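Local coordinates for protein aldehyde dehydrogenase 12 (Zea mays, PDB 6D97) that catalyses the NAD-dependent oxidation of L-glutamate gamma-semialdehyde to glutamate, the last step of proline catabolism in plants, at residues 83-88 and 249-254; 128-133 and 232-237; 178-183 and 529-534; 307-312 and 338-343. All blocks are in the same frame, centred on the assembly; numbering follows the deposited sequence.

Contacts 1 and 2 lie in the buried NAD-binding half of the subunit and touch each other: the ring of Phe-250 packs on Ile-235 and Glu-232, and helix 229-240 and strand 249-251 are consecutive elements of the Rossmann-type fold. Contact 1 adds a serine-carboxylate bond and a water to its ring packing, whereas contact 2 joins two helices by side-chain packing without a hydrogen bond between them. Contact 3, its centre about 40 Å from the centre of the chain, is backbone-bonded antiparallel sheet reaching into the tetramer interfaces. Contact 4, partly buried and about 52 Å from contact 1 between centres, is apolar packing round one tryptophan. Contacts 3 and 4 both meet the second subunit.

Contact 1. Residues 83-88 and 249-254; sequences KSFMES and DFINSD
Phe-85 of helix 83-90 lies against Ile-251 on strand 249-251, at one end of the parallel sheet of the Rossmann-type NAD-binding domain. With CG anti to its carbonyl carbon (chi1 -69°), Phe-85 sends its ring from CB toward the strand. CD1 passes CB of Asp-249 at the ring edge, and CE1 goes deeper, 3.6 Å from CB of Ile-251 and equally near the backbone O of Phe-250. CZ sits close to the same two atoms, while CE2 and CD2 lie under the methyl end of Ile-251. There CD1 of Ile-251 stands almost on the ring normal, 3.9 Å from the Phe-85 centroid, a CH-pi contact over the face. Val-49 and Val-77 also pack on this ring, and Ile-251 in turn touches Lys-222, an NAD-binding residue, so the helix backs the strand next to the cofactor site. One turn on, the polar link begins. Asp-249 is buried, but its OD1 accepts from Gln-50 N, and a water donates to both Phe-85 O and Asp-249 OD2. Ser-88 OG completes the set, donating to the syn lone pair of Asp-249 OD2 at 2.6 Å.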
# COMPACT_ATOMS: atom_id res chain seq x y z
N LYS A 83 -28.35 31.56 7.75
CA LYS A 83 -27.46 31.76 8.90
C LYS A 83 -27.31 30.49 9.72
O LYS A 83 -26.21 30.16 10.17
CB LYS A 83 -27.97 32.90 9.78
CG LYS A 83 -26.92 33.46 10.74
CD LYS A 83 -27.54 34.39 11.78
CE LYS A 83 -26.45 35.03 12.63
NZ LYS A 83 -27.01 35.80 13.77
N SER A 84 -28.41 29.76 9.92
CA SER A 84 -28.37 28.54 10.71
C SER A 84 -27.41 27.52 10.11
O SER A 84 -26.73 26.79 10.84
CB SER A 84 -29.77 27.95 10.85
OG SER A 84 -30.54 28.68 11.79
N PHE A 85 -27.33 27.46 8.78
CA PHE A 85 -26.40 26.52 8.14
C PHE A 85 -24.96 26.97 8.33
O PHE A 85 -24.08 26.13 8.58
CB PHE A 85 -26.75 26.37 6.66
CG PHE A 85 -28.05 25.67 6.42
CD1 PHE A 85 -28.10 24.28 6.35
CD2 PHE A 85 -29.23 26.39 6.27
CE1 PHE A 85 -29.30 23.63 6.14
CE2 PHE A 85 -30.43 25.74 6.05
CZ PHE A 85 -30.47 24.36 5.99
N MET A 86 -24.70 28.27 8.24
CA MET A 86 -23.38 28.80 8.56
C MET A 86 -23.00 28.47 10.00
O MET A 86 -21.89 27.99 10.27
CB MET A 86 -23.35 30.31 8.35
CG MET A 86 -23.43 30.76 6.90
SD MET A 86 -23.91 32.49 6.79
CE MET A 86 -22.67 33.25 7.84
N GLU A 87 -23.91 28.72 10.94
CA GLU A 87 -23.62 28.47 12.35
C GLU A 87 -23.35 26.99 12.61
O GLU A 87 -22.47 26.64 13.40
CB GLU A 87 -24.77 28.96 13.22
N SER A 88 -24.10 26.11 11.94
CA SER A 88 -23.91 24.67 12.14
C SER A 88 -22.55 24.22 11.61
O SER A 88 -21.88 23.39 12.24
CB SER A 88 -25.04 23.90 11.46
OG SER A 88 -24.97 22.52 11.76
N ASP A 249 -25.92 18.44 7.92
CA ASP A 249 -27.06 19.28 7.60
C ASP A 249 -27.54 18.97 6.19
O ASP A 249 -26.78 18.48 5.34
CB ASP A 249 -26.70 20.76 7.72
CG ASP A 249 -26.30 21.15 9.12
OD1 ASP A 249 -27.04 20.82 10.07
OD2 ASP A 249 -25.24 21.78 9.27
N PHE A 250 -28.80 19.30 5.94
CA PHE A 250 -29.46 19.03 4.66
C PHE A 250 -30.17 20.30 4.23
O PHE A 250 -31.09 20.75 4.91
CB PHE A 250 -30.44 17.86 4.82
CG PHE A 250 -31.05 17.38 3.53
CD1 PHE A 250 -30.26 16.95 2.48
CD2 PHE A 250 -32.43 17.32 3.40
CE1 PHE A 250 -30.84 16.49 1.30
CE2 PHE A 250 -33.02 16.87 2.24
CZ PHE A 250 -32.22 16.45 1.18
N ILE A 251 -29.75 20.88 3.11
CA ILE A 251 -30.32 22.14 2.64
C ILE A 251 -30.94 21.93 1.27
O ILE A 251 -30.37 21.25 0.41
CB ILE A 251 -29.26 23.27 2.60
CG1 ILE A 251 -29.91 24.59 2.15
CG2 ILE A 251 -28.10 22.91 1.69
CD1 ILE A 251 -29.05 25.82 2.39
N ASN A 252 -32.13 22.49 1.07
CA ASN A 252 -32.78 22.55 -0.23
C ASN A 252 -32.83 24.01 -0.67
O ASN A 252 -33.25 24.88 0.11
CB ASN A 252 -34.19 21.96 -0.18
CG ASN A 252 -34.21 20.51 0.28
OD1 ASN A 252 -34.16 19.59 -0.53
ND2 ASN A 252 -34.33 20.30 1.58
N SER A 253 -32.41 24.27 -1.90
CA SER A 253 -32.38 25.64 -2.41
C SER A 253 -32.11 25.58 -3.91
O SER A 253 -31.75 24.54 -4.46
CB SER A 253 -31.32 26.50 -1.71
OG SER A 253 -30.01 26.08 -2.07
N ASP A 254 -32.29 26.73 -4.56
CA ASP A 254 -31.80 26.86 -5.92
C ASP A 254 -30.28 27.02 -5.90
O ASP A 254 -29.66 27.19 -4.84
CB ASP A 254 -32.47 28.03 -6.65
CG ASP A 254 -32.30 29.36 -5.93
OD1 ASP A 254 -31.19 29.66 -5.43
OD2 ASP A 254 -33.27 30.14 -5.91
O HOH W 1 -24.77 23.75 7.44

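Contact 2. Residues 128-133 and 232-237; sequences DFFAKL and EQMIRL
Phe-129 opens the contact by setting its ring edge against Gln-233: CZ comes 3.8 Å from OE1, with ring and amide planes 56° apart. That oxygen has its real partner in the backbone N of Thr-31, so the phenyl edge merely lies beside an acceptor already in use. The two helices, 124-137 and 229-240, run nearly antiparallel, their local axes 159° apart and 11.7 Å at closest approach.

Phe-130 comes next and reaches the backbone of the second helix. Its leading edge points into that helix, where CZ touches CA of Met-234 at 3.7 Å and the backbone N of Met-234 lies in the ring plane. The Met-234 side chain, bent at chi2 (64°), brings SD back to 4.5 Å from the Phe-130 centroid, a Met-aromatic contact that is oblique to the ring. On the neighbouring edge CE2 meets CD1 of Leu-237 at 3.8 Å, and CD2 of Phe-129 lies over one face, toward the rim. Leu-121 and Val-149, from two further helices, also pack on Phe-130. An alanine here would likely leave Met-234 SD and Leu-237 CD1 without their aromatic neighbour and open a gap between the helices.

One turn after Phe-129, Leu-133 closes the row, its CD2 3.6 Å from CG of Gln-233, whose chain it crosses at about a right angle. Gln-233 thus offers its aliphatic part to the first helix and its amide oxygen to Thr-31. With no hydrogen bond between them, the contact of these two segments depends on the fit of apolar groups.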
# COMPACT_ATOMS: atom_id res chain seq x y z
N ASP A 128 -37.44 -1.76 -2.54
CA ASP A 128 -38.54 -1.39 -3.42
C ASP A 128 -39.01 0.04 -3.14
O ASP A 128 -39.31 0.79 -4.07
CB ASP A 128 -39.68 -2.38 -3.25
CG ASP A 128 -40.84 -2.08 -4.16
OD1 ASP A 128 -40.70 -2.24 -5.39
OD2 ASP A 128 -41.91 -1.69 -3.64
N PHE A 129 -39.06 0.42 -1.86
CA PHE A 129 -39.45 1.78 -1.50
C PHE A 129 -38.55 2.81 -2.17
O PHE A 129 -39.03 3.74 -2.82
CB PHE A 129 -39.41 1.93 0.03
CG PHE A 129 -39.52 3.35 0.50
CD1 PHE A 129 -40.76 3.93 0.70
CD2 PHE A 129 -38.38 4.10 0.76
CE1 PHE A 129 -40.87 5.24 1.14
CE2 PHE A 129 -38.49 5.41 1.20
CZ PHE A 129 -39.73 5.98 1.39
N PHE A 130 -37.24 2.64 -2.04
CA PHE A 130 -36.31 3.61 -2.61
C PHE A 130 -36.30 3.56 -4.13
O PHE A 130 -36.19 4.59 -4.79
CB PHE A 130 -34.91 3.40 -2.03
CG PHE A 130 -34.68 4.12 -0.74
CD1 PHE A 130 -34.56 5.50 -0.71
CD2 PHE A 130 -34.60 3.42 0.46
CE1 PHE A 130 -34.34 6.17 0.47
CE2 PHE A 130 -34.38 4.09 1.65
CZ PHE A 130 -34.26 5.46 1.65
N ALA A 131 -36.40 2.36 -4.71
CA ALA A 131 -36.45 2.25 -6.16
C ALA A 131 -37.67 2.96 -6.72
O ALA A 131 -37.58 3.68 -7.72
CB ALA A 131 -36.46 0.78 -6.57
N LYS A 132 -38.83 2.79 -6.08
CA LYS A 132 -40.04 3.45 -6.55
C LYS A 132 -39.96 4.96 -6.35
O LYS A 132 -40.38 5.72 -7.23
CB LYS A 132 -41.27 2.89 -5.83
CG LYS A 132 -42.13 1.99 -6.69
CD LYS A 132 -42.09 0.56 -6.17
CE LYS A 132 -43.11 -0.31 -6.89
NZ LYS A 132 -43.60 -1.42 -6.03
N LEU A 133 -39.45 5.40 -5.20
CA LEU A 133 -39.33 6.83 -4.95
C LEU A 133 -38.39 7.49 -5.96
O LEU A 133 -38.66 8.59 -6.44
CB LEU A 133 -38.84 7.08 -3.53
CG LEU A 133 -38.97 8.52 -3.02
CD1 LEU A 133 -40.38 9.02 -3.20
CD2 LEU A 133 -38.58 8.59 -1.56
N GLU A 232 -33.72 12.80 1.50
CA GLU A 232 -34.42 13.15 2.73
C GLU A 232 -34.89 11.89 3.45
O GLU A 232 -34.71 11.74 4.67
CB GLU A 232 -35.59 14.08 2.42
CG GLU A 232 -36.00 14.95 3.60
CD GLU A 232 -37.45 14.77 3.98
OE1 GLU A 232 -38.17 15.78 4.09
OE2 GLU A 232 -37.88 13.61 4.18
N GLN A 233 -35.50 10.96 2.71
CA GLN A 233 -35.89 9.68 3.28
C GLN A 233 -34.67 8.88 3.72
O GLN A 233 -34.70 8.21 4.76
CB GLN A 233 -36.72 8.89 2.27
CG GLN A 233 -37.97 9.61 1.81
CD GLN A 233 -38.91 9.93 2.96
OE1 GLN A 233 -39.38 9.04 3.66
NE2 GLN A 233 -39.16 11.22 3.17
N MET A 234 -33.59 8.93 2.93
CA MET A 234 -32.38 8.19 3.30
C MET A 234 -31.79 8.73 4.60
O MET A 234 -31.28 7.96 5.43
CB MET A 234 -31.36 8.26 2.17
CG MET A 234 -30.13 7.42 2.41
SD MET A 234 -30.52 5.66 2.51
CE MET A 234 -29.14 5.09 3.49
N ILE A 235 -31.84 10.05 4.80
CA ILE A 235 -31.30 10.64 6.02
C ILE A 235 -32.12 10.21 7.24
O ILE A 235 -31.57 9.98 8.32
CB ILE A 235 -31.23 12.17 5.89
CG1 ILE A 235 -30.16 12.55 4.87
CG2 ILE A 235 -30.91 12.80 7.22
CD1 ILE A 235 -30.20 14.00 4.46
N ARG A 236 -33.44 10.11 7.08
CA ARG A 236 -34.28 9.62 8.16
C ARG A 236 -33.91 8.19 8.54
O ARG A 236 -33.84 7.85 9.72
CB ARG A 236 -35.76 9.71 7.77
CG ARG A 236 -36.20 11.12 7.49
CD ARG A 236 -37.67 11.24 7.15
NE ARG A 236 -38.05 12.63 6.94
CZ ARG A 236 -38.45 13.46 7.91
NH1 ARG A 236 -38.54 13.02 9.16
NH2 ARG A 236 -38.76 14.72 7.62
N LEU A 237 -33.66 7.35 7.53
CA LEU A 237 -33.16 6.00 7.79
C LEU A 237 -31.83 6.05 8.52
O LEU A 237 -31.61 5.33 9.50
CB LEU A 237 -33.04 5.24 6.47
CG LEU A 237 -32.54 3.78 6.37
CD1 LEU A 237 -32.88 3.24 4.99
CD2 LEU A 237 -31.03 3.62 6.65

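Contact 3. Residues 178-183 and 529-534; sequences LGQRSN and EIIYDV
Arg-181 and Tyr-532 form a hydrogen-bonded pair of an antiparallel beta-sheet, in which strand 180-187 runs between 170-174 and 526-533. Arg-181 N donates to Tyr-532 O at 3.0 Å, and Tyr-532 N returns the bond to Arg-181 O at 2.8 Å. Asn-183 and Ile-530 repeat this pair of hydrogen bonds, while Gln-180 with Asp-533 and Ser-182 with Ile-531 make the non-hydrogen-bonded pairs. Beyond the strand, Val-534 N still donates to Gly-179 O; Gly-179 has phi 89°, where a CB would jam against the preceding carbonyl and crowd Val-534 CG2.

On the face bearing Gln-180 and Ser-182, the extended Gln-180 chain (chi2 -175°) carries NE2 to 2.9 Å from OD2 of Asp-533. The oxygen lies close to the amide plane, yet NE2 meets OD2 from above the carboxylate plane. His-177 NE2 and a water that also donates to Leu-178 O both bond to Asp-533 OD1, and Asn-176 N fixes Gln-180 OE1. An alanine in place of Asp-533 would probably leave Gln-180 NE2 and His-177 without their carboxylate acceptors and the connection before strand 180-187 less firmly tied.

Farther out, residues 529-532 pair in parallel with a strand of the second subunit, continuing the sheet across the interface, as in the oligomerisation arms of aldehyde dehydrogenases. Arg-181 NH1 bonds Gln-475 of the third subunit, and Leu-101 of the fourth packs on Arg-181. At the other end of the pairing, Glu-529 OE1 bonds His-527 NE2, and one water bridges Ser-182 OG and Glu-529 OE2, 2.7 Å from each.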
# COMPACT_ATOMS: atom_id res chain seq x y z
N LEU A 178 17.83 7.74 16.70
CA LEU A 178 16.96 7.24 17.75
C LEU A 178 15.97 8.30 18.18
O LEU A 178 16.32 9.47 18.37
CB LEU A 178 17.81 6.79 18.95
CG LEU A 178 17.09 6.28 20.20
CD1 LEU A 178 16.32 5.01 19.88
CD2 LEU A 178 18.10 6.04 21.31
N GLY A 179 14.70 7.90 18.32
CA GLY A 179 13.67 8.81 18.76
C GLY A 179 12.97 9.58 17.67
O GLY A 179 12.02 10.31 17.96
N GLN A 180 13.40 9.46 16.42
CA GLN A 180 12.79 10.18 15.31
C GLN A 180 12.10 9.20 14.38
O GLN A 180 12.70 8.22 13.94
CB GLN A 180 13.83 11.00 14.54
CG GLN A 180 13.22 11.94 13.50
CD GLN A 180 14.27 12.64 12.66
OE1 GLN A 180 14.81 12.07 11.71
NE2 GLN A 180 14.57 13.89 13.02
N ARG A 181 10.83 9.48 14.08
CA ARG A 181 10.06 8.71 13.12
C ARG A 181 8.98 9.63 12.56
O ARG A 181 8.37 10.39 13.31
CB ARG A 181 9.44 7.46 13.76
CG ARG A 181 8.84 7.72 15.12
CD ARG A 181 8.93 6.52 16.04
NE ARG A 181 8.72 6.88 17.44
CZ ARG A 181 9.67 6.87 18.37
NH1 ARG A 181 10.90 6.50 18.05
NH2 ARG A 181 9.39 7.22 19.62
N SER A 182 8.77 9.58 11.25
CA SER A 182 7.82 10.46 10.58
C SER A 182 6.58 9.68 10.18
O SER A 182 6.67 8.53 9.74
CB SER A 182 8.45 11.11 9.34
OG SER A 182 8.92 10.14 8.43
N ASN A 183 5.41 10.31 10.32
CA ASN A 183 4.13 9.67 10.12
C ASN A 183 3.29 10.46 9.12
O ASN A 183 3.26 11.69 9.17
CB ASN A 183 3.36 9.53 11.44
CG ASN A 183 4.15 8.79 12.49
OD1 ASN A 183 5.10 9.32 13.06
ND2 ASN A 183 3.75 7.56 12.77
N GLU A 529 1.51 15.32 7.89
CA GLU A 529 2.72 14.65 8.33
C GLU A 529 3.01 15.06 9.77
O GLU A 529 3.06 16.26 10.08
CB GLU A 529 3.90 14.99 7.42
CG GLU A 529 5.16 14.17 7.68
CD GLU A 529 5.08 12.79 7.06
OE1 GLU A 529 4.19 12.56 6.21
OE2 GLU A 529 5.90 11.92 7.43
N ILE A 530 3.18 14.08 10.64
CA ILE A 530 3.53 14.30 12.04
C ILE A 530 4.84 13.57 12.29
O ILE A 530 4.92 12.34 12.13
CB ILE A 530 2.43 13.81 13.00
CG1 ILE A 530 1.16 14.63 12.80
CG2 ILE A 530 2.90 13.91 14.44
CD1 ILE A 530 -0.02 14.09 13.59
N ILE A 531 5.87 14.33 12.65
CA ILE A 531 7.23 13.80 12.80
C ILE A 531 7.56 13.82 14.28
O ILE A 531 7.72 14.89 14.88
CB ILE A 531 8.25 14.62 12.00
CG1 ILE A 531 7.85 14.70 10.52
CG2 ILE A 531 9.64 14.03 12.16
CD1 ILE A 531 7.11 15.98 10.16
N TYR A 532 7.67 12.63 14.87
CA TYR A 532 8.11 12.54 16.25
C TYR A 532 9.63 12.61 16.33
O TYR A 532 10.34 12.08 15.47
CB TYR A 532 7.60 11.25 16.90
CG TYR A 532 6.10 11.20 17.05
CD1 TYR A 532 5.47 11.88 18.09
CD2 TYR A 532 5.31 10.49 16.16
CE1 TYR A 532 4.09 11.84 18.23
CE2 TYR A 532 3.94 10.45 16.29
CZ TYR A 532 3.33 11.13 17.33
OH TYR A 532 1.97 11.08 17.46
N ASP A 533 10.12 13.31 17.36
CA ASP A 533 11.54 13.51 17.59
C ASP A 533 11.74 13.67 19.09
O ASP A 533 11.95 14.79 19.58
CB ASP A 533 12.06 14.72 16.81
CG ASP A 533 13.49 14.55 16.36
OD1 ASP A 533 14.17 13.65 16.87
OD2 ASP A 533 13.92 15.32 15.47
N VAL A 534 11.65 12.56 19.82
CA VAL A 534 11.51 12.62 21.27
C VAL A 534 12.84 12.59 22.02
O VAL A 534 12.84 12.72 23.25
CB VAL A 534 10.66 11.44 21.78
CG1 VAL A 534 9.26 11.50 21.18
CG2 VAL A 534 11.33 10.12 21.42
O HOH W 2 15.30 11.97 18.80
O HOH W 3 6.78 9.38 6.99

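Contact 4. Residues 307-312 and 338-343; sequences QEVDYV and KNWSSS
Helix 309-321 begins within the first segment: Gln-307 is extended, Glu-308 takes the N-cap position, and Val-312 N bonds back to Glu-308 O at 2.9 Å. Facing it, residues 338-343 link strand 331-337 to helix 345-354 through tight turns. In them Lys-338 O accepts both N and OG of Ser-341, and Trp-340 O accepts from Ser-343 N. The backbones come closest at Val-309 and Ser-343, whose CA atoms are 6.9 Å apart.

Trp-340 carries most of the packing. With CG beside the backbone N (chi1 -78°), the six-membered ring reaches toward the start of the helix. CH2, at the far end, comes 3.3 Å from the backbone O of Gln-307 and 3.8 Å from CG2 of Val-312, which approaches from the opposite direction. CZ3 of Trp-340 lies 4.0 Å from CG2 of Val-309 as the two side chains slide past each other. Val-309 is forked over two neighbours: CG2 also touches CB of Ser-343, and CG1 reaches Ser-343 O at 3.7 Å. The ring's other end is tied by a weak hydrogen bond from NE1 to Gly-303 O, while Val-306 and Leu-345 add further packing on Trp-340.

This joins two of the strand-to-helix connections of the domain that holds the seven-stranded sheet, far from the NAD site. Tyr-311 of the same helix meets Trp-541 of the second subunit. No hydrogen bond crosses between the two segments: the carbonyls of Lys-338 and Trp-340 are taken up within their own segment, and the join rests mainly on the indole and the two valines, with Ser-343 beside Val-309.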
# COMPACT_ATOMS: atom_id res chain seq x y z
N GLN A 307 -17.03 -9.41 -33.34
CA GLN A 307 -17.52 -10.61 -32.67
C GLN A 307 -18.56 -10.21 -31.63
O GLN A 307 -18.65 -9.04 -31.25
CB GLN A 307 -16.38 -11.39 -32.00
CG GLN A 307 -15.67 -10.61 -30.91
CD GLN A 307 -14.40 -11.29 -30.44
OE1 GLN A 307 -13.31 -10.93 -30.86
NE2 GLN A 307 -14.55 -12.28 -29.56
N GLU A 308 -19.32 -11.21 -31.18
CA GLU A 308 -20.38 -11.03 -30.17
C GLU A 308 -21.27 -9.83 -30.52
O GLU A 308 -21.54 -8.97 -29.69
CB GLU A 308 -19.79 -10.87 -28.77
CG GLU A 308 -18.85 -12.00 -28.35
CD GLU A 308 -19.58 -13.31 -28.10
OE1 GLU A 308 -18.89 -14.33 -27.91
OE2 GLU A 308 -20.83 -13.32 -28.09
N VAL A 309 -21.71 -9.79 -31.78
CA VAL A 309 -22.43 -8.63 -32.29
C VAL A 309 -23.69 -8.37 -31.47
O VAL A 309 -24.03 -7.22 -31.16
CB VAL A 309 -22.76 -8.81 -33.78
CG1 VAL A 309 -23.48 -7.58 -34.32
CG2 VAL A 309 -21.49 -9.09 -34.57
N ASP A 310 -24.41 -9.44 -31.11
CA ASP A 310 -25.62 -9.28 -30.30
C ASP A 310 -25.29 -8.65 -28.94
O ASP A 310 -25.95 -7.70 -28.51
CB ASP A 310 -26.31 -10.63 -30.11
CG ASP A 310 -26.96 -11.13 -31.38
OD1 ASP A 310 -27.71 -10.35 -32.01
OD2 ASP A 310 -26.73 -12.29 -31.75
N TYR A 311 -24.27 -9.18 -28.26
CA TYR A 311 -23.90 -8.64 -26.96
C TYR A 311 -23.47 -7.19 -27.07
O TYR A 311 -23.86 -6.35 -26.24
CB TYR A 311 -22.78 -9.48 -26.34
CG TYR A 311 -22.50 -9.12 -24.89
CD1 TYR A 311 -21.67 -8.05 -24.57
CD2 TYR A 311 -23.07 -9.84 -23.85
CE1 TYR A 311 -21.42 -7.71 -23.25
CE2 TYR A 311 -22.82 -9.51 -22.53
CZ TYR A 311 -21.99 -8.45 -22.24
OH TYR A 311 -21.75 -8.12 -20.92
N VAL A 312 -22.64 -6.86 -28.07
CA VAL A 312 -22.16 -5.50 -28.23
C VAL A 312 -23.32 -4.55 -28.52
O VAL A 312 -23.36 -3.42 -28.02
CB VAL A 312 -21.09 -5.44 -29.34
CG1 VAL A 312 -20.70 -4.00 -29.64
CG2 VAL A 312 -19.87 -6.25 -28.93
N LYS A 338 -14.69 0.14 -39.67
CA LYS A 338 -15.38 -0.21 -40.91
C LYS A 338 -15.76 -1.68 -40.95
O LYS A 338 -16.77 -2.04 -41.57
CB LYS A 338 -14.50 0.14 -42.11
CG LYS A 338 -15.23 0.18 -43.44
CD LYS A 338 -14.28 0.57 -44.57
CE LYS A 338 -15.01 0.64 -45.91
NZ LYS A 338 -15.60 -0.67 -46.30
N ASN A 339 -14.99 -2.55 -40.28
CA ASN A 339 -15.31 -3.97 -40.26
C ASN A 339 -16.68 -4.24 -39.66
O ASN A 339 -17.31 -5.25 -39.98
CB ASN A 339 -14.23 -4.74 -39.49
CG ASN A 339 -12.87 -4.64 -40.14
OD1 ASN A 339 -12.73 -4.15 -41.26
ND2 ASN A 339 -11.84 -5.10 -39.43
N TRP A 340 -17.15 -3.36 -38.78
CA TRP A 340 -18.44 -3.55 -38.13
C TRP A 340 -19.62 -3.10 -38.98
O TRP A 340 -20.77 -3.35 -38.60
CB TRP A 340 -18.48 -2.79 -36.80
CG TRP A 340 -17.75 -3.48 -35.68
CD1 TRP A 340 -16.42 -3.39 -35.39
CD2 TRP A 340 -18.32 -4.34 -34.68
NE1 TRP A 340 -16.13 -4.14 -34.28
CE2 TRP A 340 -17.28 -4.74 -33.83
CE3 TRP A 340 -19.62 -4.81 -34.43
CZ2 TRP A 340 -17.48 -5.59 -32.74
CZ3 TRP A 340 -19.82 -5.66 -33.35
CH2 TRP A 340 -18.76 -6.04 -32.52
N SER A 341 -19.37 -2.44 -40.12
CA SER A 341 -20.47 -1.89 -40.92
C SER A 341 -21.35 -2.99 -41.51
O SER A 341 -22.54 -2.76 -41.74
CB SER A 341 -19.93 -1.00 -42.03
OG SER A 341 -19.11 -1.73 -42.93
N SER A 342 -20.79 -4.16 -41.77
CA SER A 342 -21.53 -5.28 -42.34
C SER A 342 -21.96 -6.29 -41.29
O SER A 342 -22.48 -7.36 -41.65
CB SER A 342 -20.69 -5.96 -43.42
OG SER A 342 -19.42 -6.33 -42.90
N SER A 343 -21.78 -5.98 -40.01
CA SER A 343 -22.04 -6.93 -38.94
C SER A 343 -23.52 -7.06 -38.59
O SER A 343 -23.90 -8.04 -37.94
CB SER A 343 -21.26 -6.53 -37.69
OG SER A 343 -21.69 -5.27 -37.20